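Local coordinates for protein separin (Saccharomyces cerevisiae, PDB 5U1T) that cleaves the cohesin subunit MCD1/SCC1 as a caspase-like cysteine protease at the onset of anaphase and is held inactive by securin for most of the cell cycle, at residues Ile344-Gln347 with Phe348-Thr351; Ile362-Glu365 with Ser366-Ala369; Val403-Ser407 with His408-Leu412. All blocks are in the same frame, centred on the assembly; numbering follows the deposited sequence.

Contact 1 (Ile344-Gln347 with Phe348-Thr351); sequences ILRQ and FDCT
Bent at its second torsion (chi2 -68°), the side chain of Gln-347 folds forward along the helix to Thr-351, whose hydroxyl stands beside its own backbone N (chi1 -79°) and meets it. Thr-351 OG1 donates to Gln-347 OE1 over 2.7 Å. It arrives from the flank of the amide oxygen, at a C=O...donor angle of 110° and tilted out of the carbonyl plane. The same two residues are joined through the backbone, Thr-351 N donating to Gln-347 O at 2.6 Å, so a polar pair on the buried side of the helix is tied twice. Gln-347 NE2 is hydrogen-bonded to Thr-309 OG1, which helps fix the rotation of the amide. With an alanine here, the hydroxyls of Thr-351 and Thr-309 would probably lose this shared partner, and a gap would open beside Trp-330.

Elsewhere on the same helix, Arg-346 and Asp-349 lie alongside each other, pointing the same way. Arg-346 NH1 comes within 3.6 Å of Asp-349 OD2, but the oxygen sits well off the guanidinium plane and no N-H is aimed at it, making this a salt bridge of charges alone. The stronger partner of Asp-349 is Arg-390, bound through OD1.

The stretch is part of helix 342-357. Helices 298-313 and 319-336 pack against Ile-344 and Gln-347, while Phe-348 reaches helices 365-384 and 388-404.

Contact 2 (Ile362-Glu365 with Ser366-Ala369); sequences INDE and SAAA
Ile-362 lays its CG2 methyl against the CB of Ala-367, 3.6 Å away, at the point where the incoming loop turns into helix 365-384. The same methyl also lies near Ala-368 N, so this branch of the isoleucine sits beside the first turn of the helix.

Asp-364 occupies the N-cap position. Its CG stands between the backbone N and the carbonyl carbon (chi1 46°), which carries the carboxylate forward over the start of the helix. There OD2 accepts from Ala-367 N at 3.2 Å, a capping bond that is weak because the N-H points well aside, at 130°. The other oxygen, OD1, rests 3.3 Å from Ala-367 CB; the methyl of that alanine therefore has the carboxylate and the Ile-362 methyl as neighbours. The negative charge so placed would probably interact favourably with the positive end of the helix dipole.

The backbone continues what the cap begins. Ala-368 N reaches back to Asp-364 O in a long, weak bond of 3.4 Å, and Ala-369 N then makes a straighter one to Glu-365 O at 3.2 Å. Ala-368 CB packs close to Glu-365 O as well. The capping bond and the first of these backbone bonds are weak and the last is better directed, as the cap passes into regular i to i+4 pairing.

The contact lies at the surface, where the loop after helix 342-357 gives way to helix 365-384. The start of helix 319-336 borders it: Ile-362 touches Ile-319, and both Asp-364 and Ala-367 touch Ser-320.

Contact 3 (Val403-Ser407 with His408-Leu412); sequences VLFKS and HSFLL
A tight helix-to-helix turn is closed here by two standard end motifs placed back to back: a Schellman motif finishes helix 388-404, and a serine N-cap starts helix 408-425. Lys-406, with its positive phi of 53°, is the C-prime residue of the first; Ser-407 N reaches back to Ser-402 O, and Lys-406 N makes a weak bond to Val-403 O.

Ser-407 then changes role from donor to acceptor. With OG anti to its backbone N (chi1 158°), the hydroxyl oxygen leans over the opening turn and takes a nearly straight bond from Phe-410 N, 3.0 Å long. Ser-409 N is also close, 2.9 Å from the same Ser-407 OG. The next amide after Phe-410, Leu-411 N, adds a weak bond of 3.4 Å to Ser-407 O.

The two phenylalanines meet across the turn. The edge of the Phe-405 ring is directed toward the face of Phe-410 in an offset edge-to-face pair, with centroids 5.2 Å apart and planes at 66°. Phe-405 CD2 makes the nearest touch, 3.5 Å from Phe-410 CE2. Ser-407 OG lies by the edge of the Phe-410 ring, near its plane, so polar cap and aromatic pair meet at this side chain.

Beyond the turn, Phe-410 also packs on Leu-398 and Ala-401 of helix 388-404, and Phe-405 on Leu-371 of helix 365-384. Chemically, the contact divides its work: Ser-407 OG takes up the N-H of Phe-410, which has no carbonyl partner in the first turn, while Ser-407 N pairs with the carbonyl of Ser-402 at the end of the preceding helix, and the edge-to-face rings add an apolar contact between the end of one helix and the start of the next.

How the contacts relate
The three contacts follow one another along the chain and lie on the same side of its centre, in the helical part of separin, away from the active site. Contact 1 is within helix 342-357, contact 2 opens helix 365-384, and contact 3 joins helix 388-404 to helix 408-425. Contacts 2 and 3 are neighbours, with centres about 12 Å apart; they touch where Ala-368 O meets Phe-410 CZ and Ile-362 CG2 meets Phe-405 CZ. Contact 1 stands apart, its centre about 23 Å from that of contact 2 and about 25 Å from that of contact 3. Successive helices are thus capped and turned at neighbouring ends, while contact 1 belongs to a helix body.

Contact 1 (Ile344-Gln347 with Phe348-Thr351)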
loop_
_atom_site.group_PDB
_atom_site.type_symbol
_atom_site.label_atom_id
_atom_site.label_comp_id
_atom_site.label_asym_id
_atom_site.label_seq_id
_atom_site.Cartn_x
_atom_site.Cartn_y
_atom_site.Cartn_z
ATOM N N ILE A 344 45.626 -47.630 12.589
ATOM C CA ILE A 344 45.485 -47.259 11.189
ATOM C C ILE A 344 44.925 -45.847 11.045
ATOM O O ILE A 344 45.462 -45.034 10.295
ATOM C CB ILE A 344 44.571 -48.234 10.446
ATOM C CG1 ILE A 344 45.229 -49.610 10.390
ATOM C CG2 ILE A 344 44.260 -47.719 9.044
ATOM C CD1 ILE A 344 44.327 -50.678 9.850
ATOM N N LEU A 345 43.856 -45.563 11.789
ATOM C CA LEU A 345 43.128 -44.299 11.684
ATOM C C LEU A 345 43.951 -43.116 12.160
ATOM O O LEU A 345 43.815 -42.008 11.636
ATOM C CB LEU A 345 41.825 -44.380 12.475
ATOM C CG LEU A 345 40.870 -45.425 11.904
ATOM C CD1 LEU A 345 39.791 -45.781 12.897
ATOM C CD2 LEU A 345 40.271 -44.925 10.606
ATOM N N ARG A 346 44.793 -43.348 13.164
ATOM C CA ARG A 346 45.730 -42.326 13.621
ATOM C C ARG A 346 46.726 -42.010 12.506
ATOM O O ARG A 346 47.031 -40.846 12.244
ATOM C CB ARG A 346 46.484 -42.769 14.889
ATOM C CG ARG A 346 45.663 -42.777 16.188
ATOM C CD ARG A 346 44.694 -41.600 16.279
ATOM N NE ARG A 346 43.331 -41.980 15.901
ATOM C CZ ARG A 346 42.343 -41.111 15.704
ATOM N NH1 ARG A 346 42.569 -39.809 15.840
ATOM N NH2 ARG A 346 41.134 -41.542 15.363
ATOM N N GLN A 347 47.229 -43.050 11.851
ATOM C CA GLN A 347 48.224 -42.859 10.806
ATOM C C GLN A 347 47.575 -42.171 9.616
ATOM O O GLN A 347 48.173 -41.278 9.009
ATOM C CB GLN A 347 48.857 -44.190 10.388
ATOM C CG GLN A 347 50.369 -44.109 10.139
ATOM C CD GLN A 347 50.741 -43.284 8.907
ATOM O OE1 GLN A 347 50.245 -43.531 7.806
ATOM N NE2 GLN A 347 51.622 -42.304 9.092
ATOM N N PHE A 348 46.346 -42.580 9.299
ATOM C CA PHE A 348 45.598 -41.982 8.200
ATOM C C PHE A 348 45.484 -40.494 8.430
ATOM O O PHE A 348 46.016 -39.697 7.655
ATOM C CB PHE A 348 44.207 -42.603 8.072
ATOM C CG PHE A 348 43.361 -41.994 6.973
ATOM C CD1 PHE A 348 42.557 -40.894 7.221
ATOM C CD2 PHE A 348 43.352 -42.539 5.701
ATOM C CE1 PHE A 348 41.773 -40.345 6.217
ATOM C CE2 PHE A 348 42.566 -41.988 4.701
ATOM C CZ PHE A 348 41.779 -40.892 4.962
ATOM N N ASP A 349 44.788 -40.137 9.508
ATOM C CA ASP A 349 44.611 -38.748 9.906
ATOM C C ASP A 349 45.929 -37.995 9.810
ATOM O O ASP A 349 45.982 -36.885 9.302
ATOM C CB ASP A 349 44.046 -38.673 11.321
ATOM C CG ASP A 349 42.604 -39.119 11.389
ATOM O OD1 ASP A 349 42.113 -39.677 10.382
ATOM O OD2 ASP A 349 41.967 -38.914 12.444
ATOM N N CYS A 350 47.003 -38.634 10.245
ATOM C CA CYS A 350 48.317 -38.024 10.172
ATOM C C CYS A 350 48.839 -37.910 8.738
ATOM O O CYS A 350 49.358 -36.866 8.344
ATOM C CB CYS A 350 49.300 -38.815 11.024
ATOM S SG CYS A 350 50.876 -37.996 11.214
ATOM N N THR A 351 48.700 -38.984 7.964
ATOM C CA THR A 351 49.202 -39.004 6.592
ATOM C C THR A 351 48.516 -37.934 5.762
ATOM O O THR A 351 49.133 -37.348 4.870
ATOM C CB THR A 351 49.018 -40.398 5.925
ATOM O OG1 THR A 351 50.045 -41.283 6.386
ATOM C CG2 THR A 351 49.120 -40.316 4.408
#

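Contact 2 (Ile362-Glu365 with Ser366-Ala369)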
loop_
_atom_site.group_PDB
_atom_site.type_symbol
_atom_site.label_atom_id
_atom_site.label_comp_id
_atom_site.label_asym_id
_atom_site.label_seq_id
_atom_site.Cartn_x
_atom_site.Cartn_y
_atom_site.Cartn_z
ATOM N N ILE A 362 54.907 -28.878 -3.758
ATOM C CA ILE A 362 54.915 -29.680 -4.981
ATOM C C ILE A 362 54.985 -28.770 -6.199
ATOM O O ILE A 362 54.253 -27.790 -6.307
ATOM C CB ILE A 362 53.673 -30.601 -5.074
ATOM C CG1 ILE A 362 53.787 -31.746 -4.066
ATOM C CG2 ILE A 362 53.518 -31.160 -6.480
ATOM C CD1 ILE A 362 52.475 -32.430 -3.762
ATOM N N ASN A 363 55.889 -29.104 -7.111
ATOM C CA ASN A 363 56.147 -28.289 -8.284
ATOM C C ASN A 363 56.073 -29.117 -9.562
ATOM O O ASN A 363 55.333 -28.781 -10.483
ATOM C CB ASN A 363 57.516 -27.635 -8.154
ATOM C CG ASN A 363 57.732 -26.549 -9.192
ATOM O OD1 ASN A 363 56.782 -25.885 -9.617
ATOM N ND2 ASN A 363 58.987 -26.348 -9.591
ATOM N N ASP A 364 56.841 -30.201 -9.614
ATOM C CA ASP A 364 56.804 -31.109 -10.758
ATOM C C ASP A 364 55.417 -31.723 -10.927
ATOM O O ASP A 364 54.640 -31.801 -9.973
ATOM C CB ASP A 364 57.854 -32.214 -10.603
ATOM C CG ASP A 364 57.851 -32.833 -9.216
ATOM O OD1 ASP A 364 57.587 -32.099 -8.234
ATOM O OD2 ASP A 364 58.123 -34.053 -9.113
ATOM N N GLU A 365 55.101 -32.147 -12.142
ATOM C CA GLU A 365 53.821 -32.784 -12.394
ATOM C C GLU A 365 53.924 -34.281 -12.172
ATOM O O GLU A 365 52.943 -35.008 -12.308
ATOM C CB GLU A 365 53.334 -32.473 -13.805
ATOM C CG GLU A 365 52.752 -31.072 -13.917
ATOM C CD GLU A 365 52.078 -30.815 -15.252
ATOM O OE1 GLU A 365 52.728 -31.080 -16.291
ATOM O OE2 GLU A 365 50.904 -30.352 -15.251
ATOM N N SER A 366 55.126 -34.729 -11.827
ATOM C CA SER A 366 55.339 -36.096 -11.379
ATOM C C SER A 366 54.843 -36.252 -9.945
ATOM O O SER A 366 54.207 -37.251 -9.604
ATOM C CB SER A 366 56.815 -36.476 -11.469
ATOM O OG SER A 366 57.008 -37.829 -11.090
ATOM N N ALA A 367 55.147 -35.259 -9.109
ATOM C CA ALA A 367 54.686 -35.247 -7.727
ATOM C C ALA A 367 53.192 -34.980 -7.698
ATOM O O ALA A 367 52.491 -35.412 -6.784
ATOM C CB ALA A 367 55.432 -34.207 -6.919
ATOM N N ALA A 368 52.717 -34.265 -8.713
ATOM C CA ALA A 368 51.302 -33.933 -8.832
ATOM C C ALA A 368 50.483 -35.196 -9.045
ATOM O O ALA A 368 49.485 -35.417 -8.367
ATOM C CB ALA A 368 51.078 -32.951 -9.968
ATOM N N ALA A 369 50.919 -36.021 -9.989
ATOM C CA ALA A 369 50.258 -37.283 -10.270
ATOM C C ALA A 369 50.336 -38.218 -9.070
ATOM O O ALA A 369 49.367 -38.903 -8.749
ATOM C CB ALA A 369 50.872 -37.938 -11.488
#

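Contact 3 (Val403-Ser407 with His408-Leu412)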
loop_
_atom_site.group_PDB
_atom_site.type_symbol
_atom_site.label_atom_id
_atom_site.label_comp_id
_atom_site.label_asym_id
_atom_site.label_seq_id
_atom_site.Cartn_x
_atom_site.Cartn_y
_atom_site.Cartn_z
ATOM N N VAL A 403 43.404 -25.577 -6.151
ATOM C CA VAL A 403 43.685 -24.146 -6.051
ATOM C C VAL A 403 45.178 -23.841 -6.201
ATOM O O VAL A 403 45.572 -22.996 -7.008
ATOM C CB VAL A 403 43.195 -23.565 -4.720
ATOM C CG1 VAL A 403 43.277 -22.046 -4.752
ATOM C CG2 VAL A 403 41.775 -23.998 -4.453
ATOM N N LEU A 404 46.006 -24.535 -5.431
ATOM C CA LEU A 404 47.444 -24.285 -5.441
ATOM C C LEU A 404 48.094 -24.644 -6.778
ATOM O O LEU A 404 49.000 -23.946 -7.239
ATOM C CB LEU A 404 48.130 -25.060 -4.312
ATOM C CG LEU A 404 47.846 -24.592 -2.883
ATOM C CD1 LEU A 404 48.867 -25.178 -1.903
ATOM C CD2 LEU A 404 47.837 -23.074 -2.821
ATOM N N PHE A 405 47.642 -25.738 -7.391
ATOM C CA PHE A 405 48.186 -26.167 -8.677
ATOM C C PHE A 405 47.530 -25.391 -9.795
ATOM O O PHE A 405 47.969 -25.423 -10.942
ATOM C CB PHE A 405 47.970 -27.664 -8.907
ATOM C CG PHE A 405 48.652 -28.535 -7.906
ATOM C CD1 PHE A 405 49.733 -28.067 -7.182
ATOM C CD2 PHE A 405 48.215 -29.829 -7.690
ATOM C CE1 PHE A 405 50.366 -28.875 -6.261
ATOM C CE2 PHE A 405 48.844 -30.638 -6.774
ATOM C CZ PHE A 405 49.923 -30.161 -6.058
ATOM N N LYS A 406 46.462 -24.697 -9.447
ATOM C CA LYS A 406 45.637 -24.042 -10.439
ATOM C C LYS A 406 45.207 -25.045 -11.520
ATOM O O LYS A 406 45.389 -24.791 -12.708
ATOM C CB LYS A 406 46.381 -22.853 -11.065
ATOM C CG LYS A 406 46.944 -21.865 -10.042
ATOM C CD LYS A 406 47.226 -20.488 -10.652
ATOM C CE LYS A 406 47.876 -19.554 -9.636
ATOM N NZ LYS A 406 49.172 -20.122 -9.111
ATOM N N SER A 407 44.598 -26.155 -11.101
ATOM C CA SER A 407 44.255 -27.242 -12.013
ATOM C C SER A 407 42.781 -27.545 -12.072
ATOM O O SER A 407 42.187 -27.914 -11.070
ATOM C CB SER A 407 44.975 -28.526 -11.614
ATOM O OG SER A 407 44.299 -29.659 -12.147
ATOM N N HIS A 408 42.196 -27.445 -13.257
ATOM C CA HIS A 408 40.818 -27.874 -13.417
ATOM C C HIS A 408 40.658 -29.385 -13.206
ATOM O O HIS A 408 39.574 -29.846 -12.822
ATOM C CB HIS A 408 40.285 -27.489 -14.792
ATOM C CG HIS A 408 38.793 -27.536 -14.887
ATOM N ND1 HIS A 408 38.123 -28.401 -15.723
ATOM C CD2 HIS A 408 37.839 -26.826 -14.238
ATOM C CE1 HIS A 408 36.822 -28.219 -15.596
ATOM N NE2 HIS A 408 36.624 -27.267 -14.705
ATOM N N SER A 409 41.721 -30.149 -13.459
ATOM C CA SER A 409 41.657 -31.596 -13.304
ATOM C C SER A 409 41.407 -31.989 -11.861
ATOM O O SER A 409 40.521 -32.796 -11.578
ATOM C CB SER A 409 42.933 -32.254 -13.807
ATOM O OG SER A 409 43.046 -32.082 -15.204
ATOM N N PHE A 410 42.172 -31.414 -10.942
ATOM C CA PHE A 410 41.925 -31.659 -9.524
ATOM C C PHE A 410 40.529 -31.220 -9.082
ATOM O O PHE A 410 39.900 -31.885 -8.261
ATOM C CB PHE A 410 42.984 -30.968 -8.674
ATOM C CG PHE A 410 44.209 -31.783 -8.481
ATOM C CD1 PHE A 410 44.286 -32.701 -7.442
ATOM C CD2 PHE A 410 45.283 -31.659 -9.351
ATOM C CE1 PHE A 410 45.429 -33.474 -7.263
ATOM C CE2 PHE A 410 46.435 -32.431 -9.181
ATOM C CZ PHE A 410 46.508 -33.342 -8.137
ATOM N N LEU A 411 40.041 -30.111 -9.630
ATOM C CA LEU A 411 38.744 -29.589 -9.218
ATOM C C LEU A 411 37.651 -30.518 -9.710
ATOM O O LEU A 411 36.717 -30.826 -8.970
ATOM C CB LEU A 411 38.515 -28.167 -9.741
ATOM C CG LEU A 411 37.215 -27.516 -9.273
ATOM C CD1 LEU A 411 37.213 -27.431 -7.759
ATOM C CD2 LEU A 411 37.028 -26.141 -9.893
ATOM N N LEU A 412 37.766 -30.969 -10.956
ATOM C CA LEU A 412 36.829 -31.961 -11.464
ATOM C C LEU A 412 36.906 -33.207 -10.591
ATOM O O LEU A 412 35.880 -33.798 -10.251
ATOM C CB LEU A 412 37.109 -32.300 -12.926
ATOM C CG LEU A 412 36.542 -31.324 -13.958
ATOM C CD1 LEU A 412 37.123 -31.595 -15.333
ATOM C CD2 LEU A 412 35.034 -31.406 -13.992
#